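Local coordinates for receptor-like protein kinase ANXUR1 (PDB 6FIG) that is a plant receptor-like kinase of the malectin-like family, whose ectodomain probably senses signals outside the cell during sexual reproduction, at residues N300-N304 against N305-Q309; P216-S220 against A221-V225; K21-P24 against D25-L29; Q115-Q119 against A120-K124. All coordinates share one frame; numbering follows the deposited sequence.

Contact 1 of 4, residues N300-N304 against N305-Q309. With NAG (2-acetamido-2-deoxy-beta-D-glucopyranose), chain D; NAG (2-acetamido-2-deoxy-beta-D-glucopyranose), chain B.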
loop_
_atom_site.group_PDB
_atom_site.type_symbol
_atom_site.label_atom_id
_atom_site.label_comp_id
_atom_site.label_asym_id
_atom_site.label_seq_id
_atom_site.Cartn_x
_atom_site.Cartn_y
_atom_site.Cartn_z
ATOM N N ASN A 300 13.403 30.174 20.364
ATOM C CA ASN A 300 14.707 30.076 19.739
ATOM C C ASN A 300 15.047 28.617 19.540
ATOM O O ASN A 300 14.669 27.775 20.351
ATOM C CB ASN A 300 15.769 30.743 20.598
ATOM C CG ASN A 300 15.545 32.235 20.762
ATOM O OD1 ASN A 300 15.135 32.926 19.825
ATOM N ND2 ASN A 300 15.781 32.730 21.964
ATOM N N ILE A 301 15.753 28.328 18.450
ATOM C CA ILE A 301 16.161 26.957 18.115
ATOM C C ILE A 301 17.646 26.988 17.827
ATOM O O ILE A 301 18.101 27.810 17.013
ATOM C CB ILE A 301 15.430 26.420 16.880
ATOM C CG1 ILE A 301 13.903 26.476 17.053
ATOM C CG2 ILE A 301 15.876 24.989 16.567
ATOM C CD1 ILE A 301 13.133 25.981 15.845
ATOM N N TYR A 302 18.392 26.103 18.492
ATOM C CA TYR A 302 19.841 26.000 18.324
ATOM C C TYR A 302 20.207 24.581 17.916
ATOM O O TYR A 302 19.585 23.617 18.360
ATOM C CB TYR A 302 20.556 26.367 19.618
ATOM C CG TYR A 302 20.087 27.664 20.217
ATOM C CD1 TYR A 302 20.518 28.879 19.708
ATOM C CD2 TYR A 302 19.229 27.673 21.317
ATOM C CE1 TYR A 302 20.103 30.077 20.278
ATOM C CE2 TYR A 302 18.807 28.859 21.891
ATOM C CZ TYR A 302 19.240 30.053 21.371
ATOM O OH TYR A 302 18.795 31.226 21.985
ATOM N N ILE A 303 21.202 24.469 17.032
ATOM C CA ILE A 303 21.686 23.169 16.564
ATOM C C ILE A 303 23.202 23.200 16.745
ATOM O O ILE A 303 23.868 24.077 16.198
ATOM C CB ILE A 303 21.294 22.892 15.086
ATOM C CG1 ILE A 303 19.776 22.730 14.968
ATOM C CG2 ILE A 303 21.989 21.627 14.576
ATOM C CD1 ILE A 303 19.208 22.674 13.560
ATOM N N ASN A 304 23.741 22.276 17.538
ATOM C CA ASN A 304 25.176 22.233 17.862
ATOM C C ASN A 304 25.675 23.575 18.347
ATOM O O ASN A 304 26.697 24.086 17.878
ATOM C CB ASN A 304 26.010 21.704 16.673
ATOM C CG ASN A 304 25.934 20.210 16.557
ATOM O OD1 ASN A 304 25.003 19.618 17.059
ATOM N ND2 ASN A 304 26.885 19.593 15.854
ATOM N N ASN A 305 24.900 24.148 19.273
ATOM C CA ASN A 305 25.184 25.439 19.913
ATOM C C ASN A 305 25.166 26.647 18.977
ATOM O O ASN A 305 25.521 27.750 19.404
ATOM C CB ASN A 305 26.503 25.383 20.705
ATOM C CG ASN A 305 26.517 24.268 21.731
ATOM O OD1 ASN A 305 25.478 23.935 22.322
ATOM N ND2 ASN A 305 27.695 23.679 21.952
ATOM N N ARG A 306 24.711 26.464 17.739
ATOM C CA ARG A 306 24.641 27.534 16.767
ATOM C C ARG A 306 23.176 27.863 16.482
ATOM O O ARG A 306 22.282 27.055 16.731
ATOM C CB ARG A 306 25.352 27.118 15.503
ATOM C CG ARG A 306 26.839 26.893 15.740
ATOM C CD ARG A 306 27.425 26.107 14.604
ATOM N NE ARG A 306 27.550 26.934 13.412
ATOM C CZ ARG A 306 28.092 26.537 12.265
ATOM N NH1 ARG A 306 28.553 25.293 12.121
ATOM N NH2 ARG A 306 28.172 27.402 11.252
ATOM N N THR A 307 22.950 29.056 15.952
ATOM C CA THR A 307 21.598 29.601 15.792
ATOM C C THR A 307 20.917 29.038 14.556
ATOM O O THR A 307 21.424 29.176 13.438
ATOM C CB THR A 307 21.643 31.159 15.747
ATOM O OG1 THR A 307 22.040 31.658 17.024
ATOM C CG2 THR A 307 20.278 31.751 15.398
ATOM N N ALA A 308 19.778 28.371 14.760
ATOM C CA ALA A 308 18.903 27.959 13.680
ATOM C C ALA A 308 17.744 28.951 13.484
ATOM O O ALA A 308 17.422 29.323 12.352
ATOM C CB ALA A 308 18.383 26.559 13.939
ATOM N N GLN A 309 17.102 29.356 14.583
ATOM C CA GLN A 309 16.123 30.452 14.566
ATOM C C GLN A 309 16.320 31.176 15.847
ATOM O O GLN A 309 16.150 30.585 16.923
ATOM C CB GLN A 309 14.679 29.970 14.610
ATOM C CG GLN A 309 14.122 29.264 13.438
ATOM C CD GLN A 309 14.163 29.975 12.093
ATOM O OE1 GLN A 309 14.162 31.184 11.948
ATOM N NE2 GLN A 309 14.170 29.174 11.088
HETATM C C1 NAG D . 20.161 27.218 25.464
HETATM C C2 NAG D . 20.736 28.170 26.493
HETATM C C3 NAG D . 21.687 29.171 25.845
HETATM C C4 NAG D . 22.671 28.498 24.903
HETATM C C5 NAG D . 21.904 27.651 23.897
HETATM C C6 NAG D . 22.751 26.972 22.826
HETATM C C7 NAG D . 19.199 28.655 28.355
HETATM C C8 NAG D . 17.988 29.456 28.761
HETATM N N2 NAG D . 19.593 28.848 27.094
HETATM O O3 NAG D . 22.406 29.852 26.872
HETATM O O4 NAG D . 23.399 29.498 24.184
HETATM O O5 NAG D . 21.208 26.673 24.659
HETATM O O6 NAG D . 23.551 25.928 23.389
HETATM O O7 NAG D . 19.769 27.896 29.135
HETATM C C1 NAG B . 24.800 29.230 24.266
HETATM C C2 NAG B . 25.565 30.061 23.253
HETATM C C3 NAG B . 27.025 29.626 23.311
HETATM C C4 NAG B . 27.586 29.746 24.734
HETATM C C5 NAG B . 26.649 29.127 25.784
HETATM C C6 NAG B . 27.038 29.537 27.203
HETATM C C7 NAG B . 24.189 30.762 21.328
HETATM C C8 NAG B . 23.782 30.427 19.921
HETATM N N2 NAG B . 25.047 29.908 21.899
HETATM O O3 NAG B . 27.786 30.435 22.409
HETATM O O4 NAG B . 28.875 29.108 24.781
HETATM O O5 NAG B . 25.284 29.521 25.572
HETATM O O6 NAG B . 26.352 30.741 27.576
HETATM O O7 NAG B . 23.746 31.751 21.892
#
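I301 and I303 pair with Q309 and R306 through backbone hydrogen bonds that close a beta hairpin round a type I' turn, I303 to R306. At the turn, I303 N gives its hydrogen to R306 O at 2.8 Å, and R306 N returns one to I303 O. Further along, I301 O accepts from both A308 N (2.9 Å) and Q309 N (3.0 Å): two residues face one, the definition of a classic beta bulge.

Apolar contacts gather beside the bulge. A308 CB lies 4.0 Å from I301 CG2 and equally far from I303 CD1, on the face that continues onto L347 and Y332.

The other face, with Y302 and T307, meets sugar. C5 of the N-acetylglucosamine of chain D stands over the Y302 ring, 3.7 Å from Y302 CD2 and offset toward the rim, the C5 hydrogen pointing at the ring in a CH-pi contact; R306 O sits in the ring plane at the edge. The second sugar, chain B, donates weakly from N2 to N305 O at 3.3 Å.

The hairpin at the sheet edge thus packs against what is probably the receptor's own N-linked glycan, while the opposite face carries I301, I303 and A308 beside the longer chains of R306 and Q309.

Contact 2 of 4, residues P216-S220 against A221-V225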
loop_
_atom_site.group_PDB
_atom_site.type_symbol
_atom_site.label_atom_id
_atom_site.label_comp_id
_atom_site.label_asym_id
_atom_site.label_seq_id
_atom_site.Cartn_x
_atom_site.Cartn_y
_atom_site.Cartn_z
ATOM N N PRO A 216 13.898 8.863 24.597
ATOM C CA PRO A 216 15.260 8.374 24.815
ATOM C C PRO A 216 16.382 9.334 24.416
ATOM O O PRO A 216 17.517 9.176 24.895
ATOM C CB PRO A 216 15.316 7.113 23.950
ATOM C CG PRO A 216 13.897 6.645 23.927
ATOM C CD PRO A 216 13.109 7.901 23.801
ATOM N N TYR A 217 16.055 10.330 23.591
ATOM C CA TYR A 217 17.032 11.267 23.072
ATOM C C TYR A 217 17.081 12.594 23.828
ATOM O O TYR A 217 17.882 13.463 23.489
ATOM C CB TYR A 217 16.734 11.495 21.586
ATOM C CG TYR A 217 16.831 10.194 20.829
ATOM C CD1 TYR A 217 18.072 9.687 20.472
ATOM C CD2 TYR A 217 15.695 9.447 20.538
ATOM C CE1 TYR A 217 18.184 8.484 19.785
ATOM C CE2 TYR A 217 15.802 8.233 19.856
ATOM C CZ TYR A 217 17.045 7.767 19.490
ATOM O OH TYR A 217 17.151 6.564 18.818
ATOM N N ILE A 218 16.256 12.745 24.863
ATOM C CA ILE A 218 16.221 14.004 25.620
ATOM C C ILE A 218 17.310 13.979 26.659
ATOM O O ILE A 218 17.368 13.050 27.481
ATOM C CB ILE A 218 14.867 14.244 26.305
ATOM C CG1 ILE A 218 13.791 14.423 25.246
ATOM C CG2 ILE A 218 14.915 15.484 27.211
ATOM C CD1 ILE A 218 12.417 14.080 25.734
ATOM N N PHE A 219 18.148 15.013 26.641
ATOM C CA PHE A 219 19.242 15.150 27.606
ATOM C C PHE A 219 19.174 16.361 28.504
ATOM O O PHE A 219 20.036 16.513 29.351
ATOM C CB PHE A 219 20.597 15.081 26.889
ATOM C CG PHE A 219 20.988 13.679 26.532
ATOM C CD1 PHE A 219 21.926 12.979 27.287
ATOM C CD2 PHE A 219 20.360 13.031 25.477
ATOM C CE1 PHE A 219 22.259 11.668 26.963
ATOM C CE2 PHE A 219 20.679 11.718 25.150
ATOM C CZ PHE A 219 21.636 11.037 25.893
ATOM N N SER A 220 18.156 17.205 28.346
ATOM C CA SER A 220 17.893 18.234 29.348
ATOM C C SER A 220 17.323 17.538 30.598
ATOM O O SER A 220 16.766 16.432 30.512
ATOM C CB SER A 220 16.963 19.326 28.808
ATOM O OG SER A 220 15.906 18.819 28.029
ATOM N N ALA A 221 17.514 18.163 31.753
ATOM C CA ALA A 221 16.999 17.621 33.022
ATOM C C ALA A 221 15.471 17.554 32.980
ATOM O O ALA A 221 14.873 16.580 33.441
ATOM C CB ALA A 221 17.464 18.461 34.202
ATOM N N GLY A 222 14.856 18.583 32.408
ATOM C CA GLY A 222 13.428 18.582 32.145
ATOM C C GLY A 222 13.137 17.876 30.835
ATOM O O GLY A 222 13.799 18.141 29.825
ATOM N N LEU A 223 12.164 16.958 30.862
ATOM C CA LEU A 223 11.611 16.358 29.643
ATOM C C LEU A 223 10.427 17.160 29.100
ATOM O O LEU A 223 9.867 16.827 28.056
ATOM C CB LEU A 223 11.227 14.888 29.869
ATOM C CG LEU A 223 12.372 13.913 29.529
ATOM C CD1 LEU A 223 13.364 13.841 30.680
ATOM C CD2 LEU A 223 11.859 12.525 29.153
ATOM N N GLY A 224 10.053 18.235 29.782
ATOM C CA GLY A 224 8.992 19.085 29.303
ATOM C C GLY A 224 7.639 18.457 29.544
ATOM O O GLY A 224 7.460 17.657 30.472
ATOM N N VAL A 225 6.683 18.855 28.721
ATOM C CA VAL A 225 5.290 18.467 28.857
ATOM C C VAL A 225 4.857 17.987 27.481
ATOM O O VAL A 225 4.983 18.724 26.490
ATOM C CB VAL A 225 4.441 19.672 29.310
ATOM C CG1 VAL A 225 2.944 19.429 29.110
ATOM C CG2 VAL A 225 4.737 19.987 30.776
#
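I218 and L223 form the close-packed part of this turn, their side chains meeting at a slant. Both branches of the isoleucine rest against L223: I218 CG2 and I218 CD1 each come within 3.8 Å of L223 CG, and I218 CD1 lies equally close to L223 CD2. The I218 torsion (chi1 -65°) sends CG1, which carries CD1, to the side of the backbone N and leaves CG2 anti to that N. I218 also rests on W270.

One polar bond clamps the same bend. S220 OG donates to G222 O at 2.9 Å, nearly in line with the carbonyl bond (C=O...donor angle 164°). Chi1 of 41° places OG between the backbone N and carbonyl carbon, and from there OG also takes a hydrogen bond from T269 N.

Residues 216-224 lie in the connection between strands 212-213 and 225-228 of the malectin-like domain, and the T269 bond ties it to strand 268-273, where F219 is also paired through its backbone.

The outer side is much looser. A221 CB meets little beyond the adjoining S220 C, at 3.7 Å. A221 and G222 are largely on the surface, as is L223 apart from the side that packs on I218; the carbonyl of L223 is nevertheless held by R254.

Contact 3 of 4, residues K21-P24 against D25-L29. With EDO (1,2-ethanediol), chain J.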
loop_
_atom_site.group_PDB
_atom_site.type_symbol
_atom_site.label_atom_id
_atom_site.label_comp_id
_atom_site.label_asym_id
_atom_site.label_seq_id
_atom_site.Cartn_x
_atom_site.Cartn_y
_atom_site.Cartn_z
ATOM N N LYS A 21 4.203 -7.747 3.931
ATOM C CA LYS A 21 4.414 -8.984 3.182
ATOM C C LYS A 21 5.842 -9.023 2.675
ATOM O O LYS A 21 6.357 -8.033 2.159
ATOM C CB LYS A 21 3.440 -9.112 2.013
ATOM C CG LYS A 21 2.009 -9.389 2.443
ATOM C CD LYS A 21 1.077 -9.524 1.242
ATOM C CE LYS A 21 -0.323 -9.023 1.554
ATOM N NZ LYS A 21 -0.364 -7.563 1.830
ATOM N N TRP A 22 6.487 -10.177 2.841
ATOM C CA TRP A 22 7.855 -10.384 2.373
ATOM C C TRP A 22 7.891 -11.594 1.438
ATOM O O TRP A 22 7.052 -12.501 1.535
ATOM C CB TRP A 22 8.791 -10.658 3.545
ATOM C CG TRP A 22 8.958 -9.545 4.518
ATOM C CD1 TRP A 22 8.095 -9.176 5.495
ATOM C CD2 TRP A 22 10.084 -8.665 4.627
ATOM N NE1 TRP A 22 8.612 -8.129 6.219
ATOM C CE2 TRP A 22 9.829 -7.790 5.703
ATOM C CE3 TRP A 22 11.276 -8.526 3.916
ATOM C CZ2 TRP A 22 10.729 -6.790 6.094
ATOM C CZ3 TRP A 22 12.172 -7.531 4.309
ATOM C CH2 TRP A 22 11.881 -6.666 5.374
ATOM N N GLU A 23 8.862 -11.589 0.530
ATOM C CA GLU A 23 9.070 -12.685 -0.410
ATOM C C GLU A 23 10.535 -13.096 -0.449
ATOM O O GLU A 23 11.401 -12.347 -0.003
ATOM C CB GLU A 23 8.593 -12.296 -1.814
ATOM C CG GLU A 23 9.427 -11.231 -2.519
ATOM C CD GLU A 23 8.913 -10.934 -3.910
ATOM O OE1 GLU A 23 8.889 -11.849 -4.750
ATOM O OE2 GLU A 23 8.515 -9.794 -4.167
ATOM N N PRO A 24 10.825 -14.304 -0.979
ATOM C CA PRO A 24 12.220 -14.695 -1.128
ATOM C C PRO A 24 13.029 -13.765 -2.025
ATOM O O PRO A 24 12.484 -13.169 -2.972
ATOM C CB PRO A 24 12.124 -16.076 -1.780
ATOM C CG PRO A 24 10.806 -16.606 -1.335
ATOM C CD PRO A 24 9.913 -15.398 -1.368
ATOM N N ASP A 25 14.325 -13.655 -1.728
ATOM C CA ASP A 25 15.225 -12.796 -2.497
ATOM C C ASP A 25 15.772 -13.443 -3.760
ATOM O O ASP A 25 16.404 -12.772 -4.573
ATOM C CB ASP A 25 16.380 -12.309 -1.618
ATOM C CG ASP A 25 17.316 -13.427 -1.178
ATOM O OD1 ASP A 25 16.872 -14.590 -1.057
ATOM O OD2 ASP A 25 18.501 -13.146 -0.920
ATOM N N THR A 26 15.502 -14.741 -3.925
ATOM C CA THR A 26 16.166 -15.600 -4.902
ATOM C C THR A 26 16.230 -15.066 -6.339
ATOM O O THR A 26 17.321 -14.960 -6.905
ATOM C CB THR A 26 15.527 -17.005 -4.849
ATOM O OG1 THR A 26 15.748 -17.541 -3.534
ATOM C CG2 THR A 26 16.133 -17.942 -5.878
ATOM N N LYS A 27 15.081 -14.663 -6.875
ATOM C CA LYS A 27 14.968 -14.157 -8.244
ATOM C C LYS A 27 15.842 -12.935 -8.541
ATOM O O LYS A 27 16.158 -12.673 -9.700
ATOM C CB LYS A 27 13.510 -13.779 -8.557
ATOM C CG LYS A 27 12.556 -14.955 -8.690
ATOM C CD LYS A 27 11.174 -14.509 -9.156
ATOM C CE LYS A 27 10.562 -13.434 -8.270
ATOM N NZ LYS A 27 9.116 -13.250 -8.592
ATOM N N PHE A 28 16.202 -12.173 -7.505
ATOM C CA PHE A 28 16.938 -10.943 -7.703
ATOM C C PHE A 28 18.436 -11.072 -7.518
ATOM O O PHE A 28 19.143 -10.129 -7.804
ATOM C CB PHE A 28 16.364 -9.873 -6.780
ATOM C CG PHE A 28 14.911 -9.654 -7.000
ATOM C CD1 PHE A 28 14.474 -8.923 -8.094
ATOM C CD2 PHE A 28 13.968 -10.264 -6.181
ATOM C CE1 PHE A 28 13.119 -8.757 -8.334
ATOM C CE2 PHE A 28 12.611 -10.099 -6.416
ATOM C CZ PHE A 28 12.187 -9.361 -7.505
ATOM N N LEU A 29 18.919 -12.234 -7.064
ATOM C CA LEU A 29 20.343 -12.431 -6.894
ATOM C C LEU A 29 20.930 -12.713 -8.279
ATOM O O LEU A 29 20.469 -13.635 -8.961
ATOM C CB LEU A 29 20.578 -13.574 -5.901
ATOM C CG LEU A 29 21.987 -13.783 -5.359
ATOM C CD1 LEU A 29 22.531 -12.562 -4.634
ATOM C CD2 LEU A 29 21.990 -15.013 -4.444
HETATM C C1 EDO J . 5.925 -8.719 -1.416
HETATM O O1 EDO J . 6.700 -9.307 -0.368
HETATM C C2 EDO J . 6.742 -7.551 -1.938
HETATM O O2 EDO J . 8.063 -7.972 -2.277
HETATM O O HOH W 1 12.638 -15.290 -5.327
#
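E23 reaches from strand 21-24 toward K27 and F28, on the short 3-10 turn of residues 26-28. At its base, E23 CB lies 3.8 Å from O1 of a bound 1,2-ethanediol. CG is set between the backbone N and the carbonyl carbon (chi1 69°), and the chain then runs out extended; on the way E23 CG passes 3.5 Å from EDO O2. At the tip the two carboxylate oxygens part company. E23 OE2 accepts a hydrogen bond from EDO O2 at 2.7 Å. E23 OE1 turns to the 3-10 turn: it lies near the plane of the F28 ring at its edge, 4.4 Å from F28 CE2, and 4.1 Å from K27 NZ, too far for a salt bridge. The K27 chain crosses E23 at about a right angle.

A water joins the two segments, accepting from K27 N at 3.0 Å and donating weakly to P24 O. D25, at the junction, is anchored by its carboxylate to R56 in a salt bridge and to Y64 in a hydrogen bond.

This junction joins the strand to the following strand 29-31 within the malectin-like domain. The opposite charges of E23 and K27 may attract each other weakly at this range, whereas the hydrogen bond of E23 OE2 goes to the diol, probably a crystallisation additive, and need not exist in the native protein.

Contact 4 of 4, residues Q115-Q119 against A120-K124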
loop_
_atom_site.group_PDB
_atom_site.type_symbol
_atom_site.label_atom_id
_atom_site.label_comp_id
_atom_site.label_asym_id
_atom_site.label_seq_id
_atom_site.Cartn_x
_atom_site.Cartn_y
_atom_site.Cartn_z
ATOM N N GLN A 115 26.027 -4.264 19.487
ATOM C CA GLN A 115 26.521 -4.191 20.874
ATOM C C GLN A 115 26.516 -2.742 21.392
ATOM O O GLN A 115 26.028 -2.478 22.497
ATOM C CB GLN A 115 27.921 -4.782 20.965
ATOM C CG GLN A 115 28.428 -5.003 22.383
ATOM C CD GLN A 115 29.818 -5.612 22.405
ATOM O OE1 GLN A 115 30.463 -5.761 21.361
ATOM N NE2 GLN A 115 30.290 -5.967 23.594
ATOM N N ALA A 116 27.027 -1.813 20.581
ATOM C CA ALA A 116 27.064 -0.380 20.948
ATOM C C ALA A 116 25.682 0.222 21.169
ATOM O O ALA A 116 25.492 1.017 22.083
ATOM C CB ALA A 116 27.817 0.422 19.892
ATOM N N LEU A 117 24.721 -0.157 20.335
ATOM C CA LEU A 117 23.342 0.328 20.461
ATOM C C LEU A 117 22.481 -0.377 21.524
ATOM O O LEU A 117 21.362 0.076 21.772
ATOM C CB LEU A 117 22.614 0.209 19.118
ATOM C CG LEU A 117 23.080 1.059 17.940
ATOM C CD1 LEU A 117 22.203 0.732 16.743
ATOM C CD2 LEU A 117 22.988 2.546 18.261
ATOM N N THR A 118 22.962 -1.475 22.113
ATOM C CA THR A 118 22.132 -2.373 22.932
ATOM C C THR A 118 20.833 -2.741 22.200
ATOM O O THR A 118 19.734 -2.663 22.739
ATOM C CB THR A 118 21.841 -1.782 24.335
ATOM O OG1 THR A 118 23.039 -1.199 24.857
ATOM C CG2 THR A 118 21.365 -2.864 25.305
ATOM N N GLN A 119 20.993 -3.138 20.946
ATOM C CA GLN A 119 19.890 -3.540 20.090
ATOM C C GLN A 119 20.336 -4.811 19.392
ATOM O O GLN A 119 21.478 -4.885 18.975
ATOM C CB GLN A 119 19.616 -2.433 19.082
ATOM C CG GLN A 119 18.277 -2.534 18.378
ATOM C CD GLN A 119 17.917 -1.241 17.674
ATOM O OE1 GLN A 119 17.606 -0.249 18.337
ATOM N NE2 GLN A 119 17.969 -1.234 16.344
ATOM N N ALA A 120 19.456 -5.803 19.281
ATOM C CA ALA A 120 19.818 -7.098 18.683
ATOM C C ALA A 120 19.718 -7.133 17.152
ATOM O O ALA A 120 20.172 -8.102 16.535
ATOM C CB ALA A 120 18.973 -8.211 19.281
ATOM N N TYR A 121 19.139 -6.102 16.552
ATOM C CA TYR A 121 18.953 -6.011 15.095
ATOM C C TYR A 121 19.138 -4.564 14.628
ATOM O O TYR A 121 19.065 -3.636 15.434
ATOM C CB TYR A 121 17.559 -6.528 14.714
ATOM C CG TYR A 121 16.441 -5.742 15.346
ATOM C CD1 TYR A 121 16.015 -6.023 16.641
ATOM C CD2 TYR A 121 15.842 -4.686 14.671
ATOM C CE1 TYR A 121 15.007 -5.286 17.239
ATOM C CE2 TYR A 121 14.832 -3.937 15.263
ATOM C CZ TYR A 121 14.422 -4.247 16.543
ATOM O OH TYR A 121 13.420 -3.516 17.142
ATOM N N LEU A 122 19.380 -4.384 13.332
ATOM C CA LEU A 122 19.584 -3.058 12.722
ATOM C C LEU A 122 18.779 -2.959 11.447
ATOM O O LEU A 122 18.668 -3.937 10.704
ATOM C CB LEU A 122 21.054 -2.841 12.320
ATOM C CG LEU A 122 22.131 -3.039 13.372
ATOM C CD1 LEU A 122 23.508 -3.033 12.731
ATOM C CD2 LEU A 122 22.050 -1.986 14.463
ATOM N N VAL A 123 18.243 -1.767 11.177
ATOM C CA VAL A 123 17.681 -1.447 9.882
ATOM C C VAL A 123 18.391 -0.177 9.402
ATOM O O VAL A 123 18.268 0.895 10.022
ATOM C CB VAL A 123 16.161 -1.213 9.909
ATOM C CG1 VAL A 123 15.632 -1.028 8.492
ATOM C CG2 VAL A 123 15.440 -2.343 10.638
ATOM N N LYS A 124 19.166 -0.299 8.342
ATOM C CA LYS A 124 19.819 0.827 7.714
ATOM C C LYS A 124 18.890 1.297 6.613
ATOM O O LYS A 124 18.432 0.497 5.813
ATOM C CB LYS A 124 21.171 0.436 7.111
ATOM C CG LYS A 124 22.190 -0.135 8.080
ATOM C CD LYS A 124 22.790 0.905 8.984
ATOM C CE LYS A 124 23.979 0.295 9.718
ATOM N NZ LYS A 124 24.716 1.246 10.565
HETATM O O HOH W 2 18.023 0.034 13.484
#
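L117 lies in the last turn of helix 110-117 and L122 opens strand 122-128, with a short bend of chain between them. T118 leaves the helix with positive phi (49°), and with two bonds back into the last turn it forms a Schellman motif; one of these is T118 N to Q115 O, 3.2 Å. Q119 and A120 then lead through an irregular link into the strand.

Among the side chains, Q119 does most of the bridging. Its CG stands anti to the backbone N (chi1 -164°) and the chain continues extended, which carries the amide back to Y121, with Q119 NE2 4.2 Å above the plane of the ring, near its rim. Q119 NE2 donates to Y121 O at 2.8 Å; the acceptor lies almost in the amide plane, although the donor is tilted out of the carbonyl plane. A water takes a weak bond from Q119 NE2 and another from V123 N (2.9 Å).

This is a helix-to-strand connection of the malectin-like domain, whose strand 122-128 pairs antiparallel with strand 73-80, as in the backbone bonding of L122 with F80. Against the helix end, L117 CD1 packs on L122 CD2 at 3.6 Å, the two leucines meeting at a slant, while Y121 turns its ring to Y52.

The four contacts follow one another along the chain, in the order 3, 4, 2, 1, all within its malectin-like part. Contacts 1 and 3 are farthest apart, with centres 45 Å apart and on opposite sides of the chain's centre. Contacts 1 and 2 share one side, their centres 17 Å apart and nearest atoms about 11 Å. Contact 4 approaches both contact 2 and contact 3 to about 7 Å between nearest atoms, without touching. Contact 1 alone holds residues of a glycan pocket; S220 of contact 2 has its side chain about 9 Å from a bound sugar. In contact 3, the D25 side chain is about 7 Å from a calcium ion.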